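Side-chain contact in xylose isomerase-like TIM barrel domain-containing protein (Parabacteroides distasonis, PDB 4KW2), which is of unknown function but has the xylose isomerase-like TIM barrel fold, and so probably acts as an isomerase or a related enzyme: residues Q27-T30 / F31-L34. Numbering follows the deposited sequence.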
loop_
_atom_site.group_PDB
_atom_site.type_symbol
_atom_site.label_atom_id
_atom_site.label_comp_id
_atom_site.label_asym_id
_atom_site.label_seq_id
_atom_site.Cartn_x
_atom_site.Cartn_y
_atom_site.Cartn_z
ATOM N N GLN A 27 -13.780 -8.833 -8.339
ATOM C CA GLN A 27 -14.127 -8.270 -7.034
ATOM C C GLN A 27 -14.718 -6.896 -7.277
ATOM O O GLN A 27 -14.051 -6.018 -7.833
ATOM C CB GLN A 27 -12.900 -8.145 -6.142
ATOM C CG GLN A 27 -12.235 -9.469 -5.821
ATOM C CD GLN A 27 -11.043 -9.305 -4.900
ATOM O OE1 GLN A 27 -11.088 -8.520 -3.947
ATOM N NE2 GLN A 27 -9.960 -10.032 -5.190
ATOM N N THR A 28 -15.966 -6.696 -6.864
ATOM C CA THR A 28 -16.639 -5.418 -7.109
ATOM C C THR A 28 -15.940 -4.265 -6.372
ATOM O O THR A 28 -16.094 -3.108 -6.750
ATOM C CB THR A 28 -18.136 -5.474 -6.742
ATOM O OG1 THR A 28 -18.293 -5.851 -5.372
ATOM C CG2 THR A 28 -18.865 -6.489 -7.620
ATOM N N TRP A 29 -15.159 -4.579 -5.340
ATOM C CA TRP A 29 -14.327 -3.572 -4.665
ATOM C C TRP A 29 -13.486 -2.748 -5.652
ATOM O O TRP A 29 -13.208 -1.574 -5.416
ATOM C CB TRP A 29 -13.417 -4.225 -3.614
ATOM C CG TRP A 29 -12.623 -3.219 -2.880
ATOM C CD1 TRP A 29 -11.287 -2.998 -2.993
ATOM C CD2 TRP A 29 -13.117 -2.248 -1.947
ATOM N NE1 TRP A 29 -10.910 -1.957 -2.184
ATOM C CE2 TRP A 29 -12.015 -1.475 -1.530
ATOM C CE3 TRP A 29 -14.382 -1.960 -1.425
ATOM C CZ2 TRP A 29 -12.136 -0.432 -0.604
ATOM C CZ3 TRP A 29 -14.507 -0.930 -0.512
ATOM C CH2 TRP A 29 -13.388 -0.171 -0.111
ATOM N N THR A 30 -13.088 -3.378 -6.750
ATOM C CA THR A 30 -12.396 -2.707 -7.849
ATOM C C THR A 30 -13.033 -1.370 -8.208
ATOM O O THR A 30 -12.334 -0.390 -8.475
ATOM C CB THR A 30 -12.400 -3.617 -9.092
ATOM O OG1 THR A 30 -11.694 -4.825 -8.786
ATOM C CG2 THR A 30 -11.748 -2.941 -10.292
ATOM N N PHE A 31 -14.362 -1.337 -8.209
ATOM C CA PHE A 31 -15.117 -0.150 -8.609
ATOM C C PHE A 31 -15.991 0.366 -7.468
ATOM O O PHE A 31 -17.137 0.764 -7.692
ATOM C CB PHE A 31 -15.993 -0.488 -9.820
ATOM C CG PHE A 31 -15.217 -0.899 -11.041
ATOM C CD1 PHE A 31 -14.523 0.047 -11.783
ATOM C CD2 PHE A 31 -15.195 -2.216 -11.457
ATOM C CE1 PHE A 31 -13.810 -0.319 -12.911
ATOM C CE2 PHE A 31 -14.488 -2.586 -12.586
ATOM C CZ PHE A 31 -13.794 -1.637 -13.311
ATOM N N HIS A 32 -15.452 0.373 -6.249
ATOM C CA HIS A 32 -16.248 0.718 -5.067
ATOM C C HIS A 32 -16.695 2.178 -5.055
ATOM O O HIS A 32 -17.629 2.526 -4.328
ATOM C CB HIS A 32 -15.520 0.367 -3.768
ATOM C CG HIS A 32 -14.293 1.183 -3.510
ATOM N ND1 HIS A 32 -13.035 0.771 -3.890
ATOM C CD2 HIS A 32 -14.130 2.377 -2.894
ATOM C CE1 HIS A 32 -12.148 1.681 -3.528
ATOM N NE2 HIS A 32 -12.787 2.664 -2.920
ATOM N N ASN A 33 -16.035 3.016 -5.859
ATOM C CA ASN A 33 -16.388 4.419 -6.099
ATOM C C ASN A 33 -17.587 4.591 -7.029
ATOM O O ASN A 33 -18.066 5.703 -7.245
ATOM C CB ASN A 33 -15.181 5.175 -6.696
ATOM C CG ASN A 33 -14.686 4.580 -8.013
ATOM O OD1 ASN A 33 -14.422 3.382 -8.112
ATOM N ND2 ASN A 33 -14.535 5.427 -9.023
ATOM N N LEU A 34 -18.026 3.490 -7.629
ATOM C CA LEU A 34 -19.214 3.480 -8.474
ATOM C C LEU A 34 -20.355 2.762 -7.744
ATOM O O LEU A 34 -20.160 2.178 -6.673
ATOM C CB LEU A 34 -18.911 2.755 -9.783
ATOM C CG LEU A 34 -17.734 3.270 -10.614
ATOM C CD1 LEU A 34 -17.620 2.456 -11.894
ATOM C CD2 LEU A 34 -17.903 4.743 -10.940
#
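The imidazole of His32 lies flat against the indole of Trp29. The six-membered ring of Trp29 and the His32 ring form a face-to-face stack, their centroids 3.8 Å apart and their planes 13° from parallel. ND1 makes the nearest ring approach, 3.4 Å from CE2 of Trp29, while CB of His32 adds a CH-pi contact over the same six-membered ring. His32 carries CG between its backbone N and carbonyl carbon (chi1 67°), which folds the imidazole back over the turn; Trp29, with CG anti to its N, raises the indole to meet it.

Trp29 O accepts twice from His32: ND1 approaches Trp29 O in the carbonyl plane at 2.8 Å, and the oxygen in turn lies nearly in the plane of the imidazole, whereas the backbone N of His32, 3.1 Å from Trp29 O, comes from above the carbonyl plane. As donor, ND1 carries a proton, and the bond limits rotation of the imidazole. One residue earlier, Phe31 N donates a hydrogen bond to Thr28 O, and Thr30 uses both its N and OG1 on Gln27 O.

Where the 3-10 segment meets the type I turn, Thr30 and Phe31 lie side by side: the methyl CG2 of Thr30 sits over one face of the phenyl ring, 3.7 Å from its centroid. Phe31 also packs on Thr39 and Lys42 of helix 36-46, while Phe54 meets the Trp29 ring edge-to-face, and Trp29 and His32 touch Ala214 and Glu212 of a second subunit.

These contacts lie within a 3-10 turn running into a type I turn, closed by the Leu34 N to Phe31 O bond, between strand 23-27 and helix 36-46, where the strands of the eight-stranded parallel barrel end, the side on which TIM-barrel enzymes carry their active sites.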